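Local coordinates for protein KauB (Pseudomonas aeruginosa PAO1, PDB 6B4R) that probably catalyses the NAD(P)+-dependent oxidation of a broad range of aldehydes, aminoaldehydes among them, to the corresponding carboxylic acids, at residues 161-166 with 239-244; 277-282 with 434-439; 286-291 with 323-328; 308-313 with 407-412; 365-370 with 384-389. All coordinates share one frame; numbering follows the deposited sequence.

The five contacts divide between two domains of an aldehyde dehydrogenase subunit, each built round a sheet. Interaction 1 comes first along the chain and lies in the sheet of the coenzyme-binding domain, its centre about 34 to 38 Å from those of the others. Interactions 2 to 5 belong to the catalytic domain, with interactions 3, 4 and 5 all nested inside the loop that interaction 2 closes. Interactions 4 and 5, whose centres are about 14 Å apart, meet where strands 382-389 and 406-412 run side by side. Interaction 3 packs helices beside that sheet, and interaction 2 joins loops at its end, next to a neighbouring subunit. Interactions 2 to 5 thus build one alpha/beta domain, with interaction 1 in the other.

Interaction 1: residues 161-166 with 239-244; sequences VAAIVP and TLVFTG
Adjacent parallel strands of the Rossmann-like coenzyme-binding domain meet here, Ala162 and Ile164 of strand 161-164 turning both their N-H and their C=O groups to strand 239-243. Four backbone hydrogen bonds result: Ala162 N to Thr239 O, Val241 N to Ala162 O, Ile164 N to Val241 O, and a fourth that is the longest. In this last one Thr243 N lies 3.3 Å from Ile164 O. The strand directions differ by 16°. Val161 and Ala163 turn their backbone groups the other way, to strand 187-191, which makes strand 161-164 an inner member of the sheet.

On the face that carries Ile164 and Phe242, Ile164 spreads over two partners. Its CG2, anti to the backbone N, reaches Phe242 CD1 at 3.5 Å, while CG1 branches back to Leu240 CD2 at 4.1 Å; the CB of Ile164 lies in plane at the edge of the phenyl ring. Leu240 CD2 also packs on Ala162 CB, 3.7 Å away. Helix 246-258 covers this face. On the other face Ala163 CB meets Val241 CG2 at 3.7 Å.

Beyond the ladder the chains stay together through Pro166, whose CD lies 3.3 Å from Thr243 O and 3.6 Å from Thr243 CB. The hydroxyl of Thr243 is hydrogen-bonded to Lys177, and its side chain lies about 4 Å from that of Glu267, the predicted active-site residue.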
# COMPACT_ATOMS: atom_id res chain seq x y z
N VAL A 161 0.80 -22.18 -15.15
CA VAL A 161 1.53 -21.11 -15.82
C VAL A 161 2.55 -21.68 -16.80
O VAL A 161 3.41 -22.47 -16.42
CB VAL A 161 2.27 -20.21 -14.81
CG1 VAL A 161 3.07 -19.15 -15.54
CG2 VAL A 161 1.28 -19.58 -13.84
N ALA A 162 2.45 -21.28 -18.06
CA ALA A 162 3.44 -21.65 -19.06
C ALA A 162 4.44 -20.51 -19.21
O ALA A 162 4.05 -19.36 -19.39
CB ALA A 162 2.77 -21.95 -20.39
N ALA A 163 5.73 -20.83 -19.12
CA ALA A 163 6.77 -19.82 -19.24
C ALA A 163 7.73 -20.13 -20.38
O ALA A 163 8.39 -21.17 -20.38
CB ALA A 163 7.52 -19.68 -17.93
N ILE A 164 7.80 -19.22 -21.35
CA ILE A 164 8.72 -19.36 -22.48
C ILE A 164 9.86 -18.35 -22.34
O ILE A 164 9.66 -17.15 -22.51
CB ILE A 164 7.98 -19.12 -23.81
CG1 ILE A 164 6.79 -20.08 -23.94
CG2 ILE A 164 8.93 -19.29 -24.99
CD1 ILE A 164 6.07 -19.98 -25.27
N VAL A 165 11.05 -18.85 -22.02
CA VAL A 165 12.19 -18.00 -21.71
C VAL A 165 13.21 -17.95 -22.84
O VAL A 165 13.40 -18.93 -23.56
CB VAL A 165 12.88 -18.44 -20.40
CG1 VAL A 165 11.93 -18.25 -19.22
CG2 VAL A 165 13.34 -19.88 -20.50
N PRO A 166 13.88 -16.79 -23.00
CA PRO A 166 14.85 -16.60 -24.09
C PRO A 166 16.19 -17.26 -23.82
O PRO A 166 16.37 -17.91 -22.79
CB PRO A 166 15.02 -15.08 -24.12
CG PRO A 166 14.84 -14.68 -22.70
CD PRO A 166 13.75 -15.58 -22.18
N THR A 239 -2.19 -18.99 -17.73
CA THR A 239 -1.35 -17.82 -17.92
C THR A 239 -0.10 -18.18 -18.72
O THR A 239 0.55 -19.19 -18.46
CB THR A 239 -0.94 -17.20 -16.56
OG1 THR A 239 -2.10 -16.73 -15.88
CG2 THR A 239 0.03 -16.05 -16.75
N LEU A 240 0.24 -17.33 -19.69
CA LEU A 240 1.44 -17.50 -20.49
C LEU A 240 2.33 -16.28 -20.32
O LEU A 240 1.93 -15.15 -20.63
CB LEU A 240 1.06 -17.68 -21.97
CG LEU A 240 2.13 -17.97 -23.03
CD1 LEU A 240 2.77 -16.69 -23.56
CD2 LEU A 240 3.18 -18.92 -22.49
N VAL A 241 3.54 -16.49 -19.82
CA VAL A 241 4.52 -15.41 -19.73
C VAL A 241 5.67 -15.67 -20.70
O VAL A 241 6.03 -16.82 -20.95
CB VAL A 241 5.05 -15.22 -18.29
CG1 VAL A 241 3.90 -14.87 -17.35
CG2 VAL A 241 5.78 -16.46 -17.81
N PHE A 242 6.23 -14.60 -21.25
CA PHE A 242 7.20 -14.74 -22.33
C PHE A 242 8.18 -13.58 -22.41
O PHE A 242 7.83 -12.43 -22.14
CB PHE A 242 6.45 -14.91 -23.66
CG PHE A 242 7.33 -14.80 -24.88
CD1 PHE A 242 8.03 -15.90 -25.35
CD2 PHE A 242 7.41 -13.61 -25.58
CE1 PHE A 242 8.82 -15.80 -26.48
CE2 PHE A 242 8.21 -13.50 -26.71
CZ PHE A 242 8.91 -14.60 -27.17
N THR A 243 9.42 -13.90 -22.77
CA THR A 243 10.43 -12.90 -23.06
C THR A 243 11.15 -13.30 -24.34
O THR A 243 11.68 -14.40 -24.45
CB THR A 243 11.46 -12.77 -21.92
OG1 THR A 243 10.79 -12.42 -20.70
CG2 THR A 243 12.49 -11.71 -22.25
N GLY A 244 11.15 -12.41 -25.32
CA GLY A 244 11.77 -12.69 -26.60
C GLY A 244 11.56 -11.58 -27.61
O GLY A 244 11.65 -10.40 -27.28

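Interaction 2: residues 277-282 with 434-439; sequences FADAPD and WTSNLS
Phe277, just past strand 273-276, and Trp434, the last residue of strand 430-434, are joined by a backbone bond, Phe277 N to Trp434 O (3.0 Å). The same carbonyl oxygen lies at the edge of the Phe277 ring, near its plane.

Two further hydrogen-bonding groups involve Asp279, the third residue of a type I turn from Phe277 to Ala280. Its carbonyl oxygen receives Ser436 OG at 2.9 Å, in the carbonyl plane, and a weak bond from Ser436 N at 3.1 Å. Its carboxylate is brought back by a chi1 of 57°, which sets CG between the backbone N and the carbonyl carbon. OD1 then accepts from Thr435 OG1 at 2.7 Å, the hydroxyl arriving 44° out of the carboxylate plane. Thr435 OG1 in turn accepts from Asn437 N, closing an ST turn. The Asn437 amide lies almost parallel to the carboxylate, 6° between planes, and Asn437 OD1 accepts from Lys440 N, capping helix 438-447.

Van der Waals contacts complete the contact. Ala280 CB and Trp434 CB form an apolar pair at 4.0 Å, Pro281 CD sits 3.6 Å from Thr435 C, and Phe277 CD2 comes alongside Thr435 CB at 4.2 Å.

Ser436 and Leu438 also form backbone hydrogen bonds to a neighbouring subunit. Asp279 has a salt bridge to Lys440, so its carboxylate is shared between Thr435 OG1 and a lysine on the capped helix. The 277-280 turn is in this way tied to a loop that also bonds to a neighbouring subunit.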
# COMPACT_ATOMS: atom_id res chain seq x y z
N PHE A 277 24.06 14.20 -22.17
CA PHE A 277 24.07 15.65 -22.29
C PHE A 277 25.46 16.22 -22.04
O PHE A 277 26.33 15.56 -21.47
CB PHE A 277 23.06 16.27 -21.32
CG PHE A 277 21.62 16.12 -21.75
CD1 PHE A 277 21.05 17.03 -22.62
CD2 PHE A 277 20.85 15.07 -21.28
CE1 PHE A 277 19.73 16.90 -23.02
CE2 PHE A 277 19.53 14.93 -21.67
CZ PHE A 277 18.97 15.84 -22.55
N ALA A 278 25.66 17.46 -22.47
CA ALA A 278 26.94 18.14 -22.30
C ALA A 278 27.32 18.28 -20.83
O ALA A 278 28.49 18.21 -20.47
CB ALA A 278 26.91 19.50 -22.98
N ASP A 279 26.31 18.48 -19.98
CA ASP A 279 26.55 18.73 -18.56
C ASP A 279 26.56 17.45 -17.72
O ASP A 279 26.24 17.48 -16.53
CB ASP A 279 25.52 19.73 -18.00
CG ASP A 279 24.08 19.27 -18.19
OD1 ASP A 279 23.85 18.13 -18.63
OD2 ASP A 279 23.16 20.08 -17.90
N ALA A 280 26.93 16.33 -18.34
CA ALA A 280 27.04 15.07 -17.62
C ALA A 280 28.07 15.17 -16.50
O ALA A 280 29.11 15.81 -16.66
CB ALA A 280 27.40 13.95 -18.58
N PRO A 281 27.77 14.56 -15.34
CA PRO A 281 28.65 14.60 -14.16
C PRO A 281 30.07 14.14 -14.46
O PRO A 281 31.04 14.76 -14.02
CB PRO A 281 27.98 13.63 -13.19
CG PRO A 281 26.55 13.63 -13.58
CD PRO A 281 26.55 13.79 -15.08
N ASP A 282 30.20 13.05 -15.22
CA ASP A 282 31.50 12.50 -15.58
C ASP A 282 31.43 11.94 -16.99
O ASP A 282 30.87 10.86 -17.21
CB ASP A 282 31.90 11.40 -14.59
CG ASP A 282 33.34 10.93 -14.77
OD1 ASP A 282 33.92 11.15 -15.85
OD2 ASP A 282 33.89 10.33 -13.83
N TRP A 434 22.14 11.15 -19.02
CA TRP A 434 23.32 11.60 -18.29
C TRP A 434 23.35 13.13 -18.21
O TRP A 434 23.56 13.81 -19.22
CB TRP A 434 24.59 11.06 -18.94
CG TRP A 434 24.66 9.56 -18.92
CD1 TRP A 434 23.98 8.70 -19.74
CD2 TRP A 434 25.44 8.75 -18.04
NE1 TRP A 434 24.29 7.40 -19.42
CE2 TRP A 434 25.19 7.40 -18.38
CE3 TRP A 434 26.34 9.02 -17.00
CZ2 TRP A 434 25.80 6.34 -17.72
CZ3 TRP A 434 26.94 7.96 -16.35
CH2 TRP A 434 26.67 6.64 -16.71
N THR A 435 23.14 13.65 -17.01
CA THR A 435 23.14 15.09 -16.78
C THR A 435 23.29 15.36 -15.29
O THR A 435 22.94 14.52 -14.46
CB THR A 435 21.85 15.76 -17.30
OG1 THR A 435 21.88 17.16 -17.02
CG2 THR A 435 20.63 15.15 -16.65
N SER A 436 23.81 16.53 -14.95
CA SER A 436 23.99 16.91 -13.55
C SER A 436 22.90 17.88 -13.12
O SER A 436 22.80 18.22 -11.94
CB SER A 436 25.37 17.54 -13.34
OG SER A 436 25.50 18.74 -14.08
N ASN A 437 22.10 18.33 -14.07
CA ASN A 437 21.03 19.28 -13.81
C ASN A 437 19.79 18.62 -13.20
O ASN A 437 19.28 17.64 -13.74
CB ASN A 437 20.66 20.03 -15.08
CG ASN A 437 19.65 21.14 -14.84
OD1 ASN A 437 18.44 20.94 -14.97
ND2 ASN A 437 20.15 22.31 -14.46
N LEU A 438 19.32 19.16 -12.08
CA LEU A 438 18.18 18.60 -11.37
C LEU A 438 16.91 18.58 -12.22
O LEU A 438 16.29 17.52 -12.40
CB LEU A 438 17.92 19.37 -10.07
CG LEU A 438 16.70 18.94 -9.26
CD1 LEU A 438 16.89 17.52 -8.74
CD2 LEU A 438 16.44 19.89 -8.11
N SER A 439 16.53 19.74 -12.75
CA SER A 439 15.31 19.86 -13.54
C SER A 439 15.36 19.02 -14.81
O SER A 439 14.40 18.32 -15.14
CB SER A 439 15.05 21.33 -13.91
OG SER A 439 14.84 22.12 -12.76

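Interaction 3: residues 286-291 with 323-328; sequences AAEAAA and IEALKG
Helix 283-295 and the C-terminal part of helix 315-326 come close at two points, with CA atoms 5.2 Å apart for Ala291 and Leu326 and 5.5 Å apart for Glu288 and Ala325. Such a short separation is possible because small residues line the approach. Ala325 points its methyl group straight at the other helix, where CB rests 3.9 Å from Ala291 CB and at the same distance, 3.9 Å, from Ala287 O. Glu288 closes the outer side of this methyl. Its chain is bent at chi2 (-72°), which swings the carboxylate back across the gap until OE1 lies 3.4 Å from Ala325 CB; this is a contact of packing and not a polar pairing.

The two helices belong to the alpha/beta layering of the catalytic domain. Helix 283-295 is the crossover of a beta-alpha-beta unit, linking strand 273-276 to its parallel neighbour 307-311, and helix 315-326 follows directly on that second strand.

Leu326 packs on the side nearer the sheet. With CG anti to the backbone N (chi1 -167°), its CD1 lies 4.1 Å from Ala291 CB and 4.0 Å from Ala291 O. The other branch, CD2, turns to the sheet, among Pro385, Ile387 and Ala369.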
# COMPACT_ATOMS: atom_id res chain seq x y z
N ALA A 286 30.55 8.15 -18.25
CA ALA A 286 29.46 7.98 -19.20
C ALA A 286 29.94 7.24 -20.45
O ALA A 286 29.20 6.45 -21.03
CB ALA A 286 28.87 9.33 -19.58
N ALA A 287 31.19 7.49 -20.84
CA ALA A 287 31.78 6.83 -22.00
C ALA A 287 32.04 5.36 -21.72
O ALA A 287 31.87 4.51 -22.60
CB ALA A 287 33.06 7.53 -22.40
N GLU A 288 32.47 5.05 -20.50
CA GLU A 288 32.70 3.67 -20.10
C GLU A 288 31.38 2.91 -20.06
O GLU A 288 31.29 1.77 -20.52
CB GLU A 288 33.38 3.61 -18.73
CG GLU A 288 34.77 4.24 -18.67
CD GLU A 288 35.82 3.42 -19.40
OE1 GLU A 288 35.53 2.28 -19.81
OE2 GLU A 288 36.95 3.93 -19.56
N ALA A 289 30.36 3.56 -19.52
CA ALA A 289 29.03 2.97 -19.42
C ALA A 289 28.41 2.75 -20.79
O ALA A 289 27.72 1.74 -21.01
CB ALA A 289 28.12 3.85 -18.56
N ALA A 290 28.64 3.68 -21.71
CA ALA A 290 28.11 3.58 -23.06
C ALA A 290 28.68 2.37 -23.79
O ALA A 290 27.94 1.61 -24.43
CB ALA A 290 28.40 4.85 -23.84
N ALA A 291 29.99 2.19 -23.69
CA ALA A 291 30.66 1.06 -24.31
C ALA A 291 30.15 -0.25 -23.72
O ALA A 291 29.87 -1.21 -24.43
CB ALA A 291 32.16 1.17 -24.14
N ILE A 323 35.10 5.13 -28.10
CA ILE A 323 35.89 4.24 -28.94
C ILE A 323 37.03 3.62 -28.13
O ILE A 323 37.30 2.42 -28.24
CB ILE A 323 36.46 4.97 -30.16
CG1 ILE A 323 35.32 5.46 -31.06
CG2 ILE A 323 37.39 4.07 -30.95
CD1 ILE A 323 35.78 6.31 -32.23
N GLU A 324 37.69 4.43 -27.32
CA GLU A 324 38.78 3.96 -26.47
C GLU A 324 38.28 2.95 -25.44
O GLU A 324 38.90 1.90 -25.23
CB GLU A 324 39.46 5.13 -25.77
CG GLU A 324 40.60 4.73 -24.84
CD GLU A 324 41.79 4.13 -25.59
OE1 GLU A 324 42.00 4.49 -26.77
OE2 GLU A 324 42.50 3.29 -25.00
N ALA A 325 37.15 3.26 -24.82
CA ALA A 325 36.58 2.40 -23.79
C ALA A 325 36.12 1.06 -24.35
O ALA A 325 36.05 0.07 -23.62
CB ALA A 325 35.43 3.10 -23.08
N LEU A 326 35.81 1.03 -25.64
CA LEU A 326 35.32 -0.18 -26.28
C LEU A 326 36.44 -1.20 -26.46
O LEU A 326 36.19 -2.41 -26.53
CB LEU A 326 34.68 0.13 -27.63
CG LEU A 326 33.85 -1.01 -28.23
CD1 LEU A 326 32.56 -1.21 -27.45
CD2 LEU A 326 33.57 -0.79 -29.70
N LYS A 327 37.67 -0.71 -26.52
CA LYS A 327 38.84 -1.57 -26.69
C LYS A 327 39.00 -2.56 -25.53
O LYS A 327 39.53 -3.65 -25.70
CB LYS A 327 40.11 -0.73 -26.82
CG LYS A 327 40.13 0.19 -28.03
CD LYS A 327 41.43 0.98 -28.09
CE LYS A 327 41.48 1.86 -29.32
NZ LYS A 327 42.77 2.61 -29.39
N GLY A 328 38.52 -2.16 -24.35
CA GLY A 328 38.60 -3.02 -23.18
C GLY A 328 37.71 -4.24 -23.29
O GLY A 328 37.87 -5.20 -22.54

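Interaction 4: residues 308-313 with 407-412; sequences LLVERS and LSVIEF
A chi1 of 64° puts CG of Phe412 between its own backbone N and carbonyl carbon and folds the ring across strand 308-311. One ring face then covers the backbone there, with Glu311 N 3.3 Å above the plane and offset toward the rim, while Leu309 O lies in plane at the edge. Leu309 CB and Glu311 CB pack on the ring from the same strand, the latter 3.6 Å from Phe412 CE2. Phe277 adds an edge-to-face contact.

Where the two strands end, a bend at chi3 (-61°) turns the guanidinium of Arg312 back over Phe412 C. Its NH1 forms a salt bridge with Glu411 OE1 at 3.4 Å, its hydrogen bond weak and the two planar groups 66° apart, and its NE has a second carboxylate in Glu413. Arg312 CG runs close to the same Glu411 oxygen.

Beneath the side chains the backbones form a ladder. Leu308 N donates to Ser408 O at 2.7 Å, Ile410 N to Leu308 O, Val310 N to Ile410 O, and Arg312 N to Phe412 O at 2.9 Å. Phe412 N donates to Val310 O at 3.1 Å. Leu308 CB and Leu407 CD1, 3.7 Å apart, begin the apolar face that Val310 and Val409 continue.

On the other side Leu309 and Glu311 bond to strand 273-276, so strand 308-311 is an inner one, a position typical of the twisted, mostly parallel sheet in the catalytic domain of aldehyde dehydrogenases.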
# COMPACT_ATOMS: atom_id res chain seq x y z
N LEU A 308 23.02 5.46 -29.18
CA LEU A 308 23.74 6.44 -28.37
C LEU A 308 23.40 7.86 -28.82
O LEU A 308 23.90 8.33 -29.84
CB LEU A 308 25.25 6.20 -28.44
CG LEU A 308 26.12 7.13 -27.59
CD1 LEU A 308 25.67 7.12 -26.14
CD2 LEU A 308 27.58 6.73 -27.70
N LEU A 309 22.55 8.53 -28.05
CA LEU A 309 22.16 9.90 -28.35
C LEU A 309 23.11 10.88 -27.67
O LEU A 309 23.15 10.96 -26.44
CB LEU A 309 20.72 10.17 -27.92
CG LEU A 309 19.59 9.86 -28.91
CD1 LEU A 309 19.61 8.41 -29.37
CD2 LEU A 309 18.24 10.20 -28.30
N VAL A 310 23.88 11.62 -28.46
CA VAL A 310 24.87 12.55 -27.93
C VAL A 310 24.58 13.99 -28.33
O VAL A 310 24.30 14.28 -29.49
CB VAL A 310 26.30 12.18 -28.39
CG1 VAL A 310 27.33 13.04 -27.68
CG2 VAL A 310 26.57 10.71 -28.16
N GLU A 311 24.65 14.90 -27.36
CA GLU A 311 24.47 16.32 -27.64
C GLU A 311 25.60 16.79 -28.54
O GLU A 311 26.77 16.48 -28.31
CB GLU A 311 24.43 17.13 -26.34
CG GLU A 311 24.01 18.58 -26.55
CD GLU A 311 23.68 19.28 -25.25
OE1 GLU A 311 23.88 18.68 -24.17
OE2 GLU A 311 23.21 20.44 -25.30
N ARG A 312 25.24 17.54 -29.58
CA ARG A 312 26.18 17.91 -30.63
C ARG A 312 27.40 18.68 -30.13
O ARG A 312 28.50 18.53 -30.67
CB ARG A 312 25.47 18.70 -31.74
CG ARG A 312 25.65 18.09 -33.12
CD ARG A 312 24.99 18.93 -34.20
NE ARG A 312 23.55 19.04 -34.00
CZ ARG A 312 22.66 18.19 -34.48
NH1 ARG A 312 23.06 17.14 -35.20
NH2 ARG A 312 21.37 18.37 -34.26
N SER A 313 27.22 19.49 -29.09
CA SER A 313 28.30 20.33 -28.58
C SER A 313 29.46 19.54 -27.95
O SER A 313 30.55 20.09 -27.77
CB SER A 313 27.76 21.37 -27.60
OG SER A 313 27.11 20.76 -26.50
N LEU A 407 26.65 -0.57 -32.15
CA LEU A 407 26.18 0.69 -31.59
C LEU A 407 25.91 1.75 -32.66
O LEU A 407 26.69 1.91 -33.60
CB LEU A 407 27.19 1.22 -30.57
CG LEU A 407 26.92 2.60 -29.96
CD1 LEU A 407 25.61 2.60 -29.20
CD2 LEU A 407 28.07 3.01 -29.06
N SER A 408 24.80 2.47 -32.51
CA SER A 408 24.45 3.56 -33.41
C SER A 408 24.59 4.90 -32.70
O SER A 408 23.93 5.16 -31.70
CB SER A 408 23.01 3.39 -33.93
OG SER A 408 22.87 2.20 -34.68
N VAL A 409 25.46 5.76 -33.23
CA VAL A 409 25.67 7.08 -32.64
C VAL A 409 24.82 8.14 -33.34
O VAL A 409 24.97 8.38 -34.54
CB VAL A 409 27.15 7.49 -32.67
CG1 VAL A 409 27.34 8.84 -32.01
CG2 VAL A 409 28.01 6.43 -31.99
N ILE A 410 23.93 8.76 -32.58
CA ILE A 410 22.99 9.73 -33.13
C ILE A 410 23.13 11.07 -32.40
O ILE A 410 23.17 11.11 -31.17
CB ILE A 410 21.54 9.23 -33.03
CG1 ILE A 410 21.42 7.84 -33.66
CG2 ILE A 410 20.58 10.21 -33.69
CD1 ILE A 410 20.09 7.16 -33.41
N GLU A 411 23.21 12.15 -33.17
CA GLU A 411 23.40 13.47 -32.60
C GLU A 411 22.07 14.19 -32.41
O GLU A 411 21.14 14.03 -33.21
CB GLU A 411 24.31 14.31 -33.50
CG GLU A 411 25.69 13.72 -33.71
CD GLU A 411 26.53 14.53 -34.68
OE1 GLU A 411 26.06 15.60 -35.12
OE2 GLU A 411 27.65 14.10 -35.01
N PHE A 412 21.98 14.98 -31.35
CA PHE A 412 20.82 15.85 -31.13
C PHE A 412 21.28 17.24 -30.72
O PHE A 412 22.36 17.41 -30.16
CB PHE A 412 19.86 15.25 -30.09
CG PHE A 412 20.44 15.12 -28.71
CD1 PHE A 412 20.98 13.92 -28.28
CD2 PHE A 412 20.44 16.19 -27.83
CE1 PHE A 412 21.51 13.79 -27.00
CE2 PHE A 412 20.96 16.07 -26.56
CZ PHE A 412 21.50 14.87 -26.14

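Interaction 5: residues 365-370 with 384-389; sequences AKLVAG and EPTIFD
Leu367 extends from strand 366-369 across strand 386-389. Its CB touches Phe388 CE1 at 4.0 Å. With CG anti to the backbone N (chi1 179°), the chain continues over the partner strand, so that CD1 stands 4.3 Å above one face of the Phe388 ring, toward its rim. This same methyl meets Thr386 CG2 at 3.7 Å, the two side chains crossing at about a right angle. Ala365 CB adds a further contact with Phe388, and His361 of helix 347-362 lies against both Leu367 and the ring.

The strands are antiparallel. Lys366 and Asp389 form a hydrogen-bonded pair, with Lys366 N to Asp389 O at 2.8 Å and Asp389 N to Lys366 O at 2.7 Å. Beyond the non-hydrogen-bonded pair of Leu367 and Phe388, Val368 and Ala369 both face Ile387, a classic beta bulge: Val368 N donates to Ile387 O at 3.1 Å, and Ile387 N donates to Ala369 O. Both bulge residues therefore pack on one isoleucine, Val368 CG2 against its CG2 at 3.7 Å and Ala369 CB against its CB.

Gly370 takes a positive phi (63°) as the chain leaves the strand, and Glu384 OE1 passes 3.4 Å from Gly370 CA. Glu384 pairs with Lys372 of the connection and Asp389 with Lys315 of helix 315-326, while between the strands backbone bonds and apolar side chains provide the hold.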
# COMPACT_ATOMS: atom_id res chain seq x y z
N ALA A 365 26.18 5.02 -43.04
CA ALA A 365 26.79 5.28 -41.74
C ALA A 365 28.30 5.00 -41.77
O ALA A 365 28.76 4.15 -42.53
CB ALA A 365 26.12 4.45 -40.66
N LYS A 366 29.06 5.73 -40.96
CA LYS A 366 30.51 5.60 -40.95
C LYS A 366 31.02 4.65 -39.86
O LYS A 366 30.81 4.88 -38.67
CB LYS A 366 31.16 6.98 -40.77
CG LYS A 366 32.68 6.94 -40.63
CD LYS A 366 33.25 8.34 -40.43
CE LYS A 366 34.76 8.30 -40.24
NZ LYS A 366 35.31 9.67 -40.03
N LEU A 367 31.69 3.59 -40.29
CA LEU A 367 32.27 2.62 -39.36
C LEU A 367 33.49 3.22 -38.65
O LEU A 367 34.41 3.72 -39.30
CB LEU A 367 32.66 1.35 -40.10
CG LEU A 367 33.31 0.23 -39.28
CD1 LEU A 367 32.35 -0.28 -38.22
CD2 LEU A 367 33.78 -0.91 -40.17
N VAL A 368 33.50 3.17 -37.32
CA VAL A 368 34.59 3.75 -36.54
C VAL A 368 35.21 2.77 -35.54
O VAL A 368 36.20 3.11 -34.89
CB VAL A 368 34.16 5.04 -35.81
CG1 VAL A 368 33.88 6.15 -36.81
CG2 VAL A 368 32.95 4.78 -34.94
N ALA A 369 34.63 1.58 -35.41
CA ALA A 369 35.19 0.54 -34.54
C ALA A 369 34.60 -0.84 -34.85
O ALA A 369 33.39 -0.97 -35.05
CB ALA A 369 34.97 0.89 -33.07
N GLY A 370 35.46 -1.85 -34.88
CA GLY A 370 35.03 -3.22 -35.14
C GLY A 370 34.43 -3.43 -36.51
O GLY A 370 34.92 -2.89 -37.50
N GLU A 384 33.20 -8.78 -33.44
CA GLU A 384 33.76 -7.64 -32.71
C GLU A 384 32.68 -6.62 -32.34
O GLU A 384 31.76 -6.39 -33.11
CB GLU A 384 34.82 -6.95 -33.57
CG GLU A 384 35.96 -7.84 -34.01
CD GLU A 384 36.83 -7.18 -35.07
OE1 GLU A 384 36.34 -6.27 -35.77
OE2 GLU A 384 38.02 -7.57 -35.20
N PRO A 385 32.81 -6.02 -31.15
CA PRO A 385 31.95 -4.89 -30.77
C PRO A 385 32.07 -3.77 -31.81
O PRO A 385 33.17 -3.31 -32.10
CB PRO A 385 32.54 -4.44 -29.43
CG PRO A 385 33.16 -5.68 -28.87
CD PRO A 385 33.71 -6.42 -30.05
N THR A 386 30.94 -3.35 -32.37
CA THR A 386 30.94 -2.46 -33.52
C THR A 386 30.25 -1.12 -33.26
O THR A 386 29.17 -1.08 -32.68
CB THR A 386 30.25 -3.15 -34.73
OG1 THR A 386 30.93 -4.38 -35.02
CG2 THR A 386 30.27 -2.25 -35.95
N ILE A 387 30.89 -0.03 -33.68
CA ILE A 387 30.29 1.30 -33.57
C ILE A 387 30.13 1.96 -34.94
O ILE A 387 31.10 2.08 -35.69
CB ILE A 387 31.12 2.23 -32.68
CG1 ILE A 387 31.34 1.62 -31.29
CG2 ILE A 387 30.45 3.59 -32.56
CD1 ILE A 387 32.17 2.48 -30.38
N PHE A 388 28.91 2.40 -35.24
CA PHE A 388 28.66 3.19 -36.44
C PHE A 388 28.41 4.64 -36.07
O PHE A 388 27.56 4.94 -35.24
CB PHE A 388 27.45 2.65 -37.21
CG PHE A 388 27.79 1.55 -38.18
CD1 PHE A 388 28.35 1.85 -39.42
CD2 PHE A 388 27.54 0.23 -37.87
CE1 PHE A 388 28.66 0.85 -40.32
CE2 PHE A 388 27.85 -0.78 -38.77
CZ PHE A 388 28.41 -0.47 -39.99
N ASP A 389 29.15 5.55 -36.70
CA ASP A 389 28.98 6.98 -36.47
C ASP A 389 28.13 7.60 -37.58
O ASP A 389 27.98 7.02 -38.66
CB ASP A 389 30.34 7.66 -36.38
CG ASP A 389 30.24 9.12 -35.96
OD1 ASP A 389 29.19 9.49 -35.38
OD2 ASP A 389 31.19 9.88 -36.20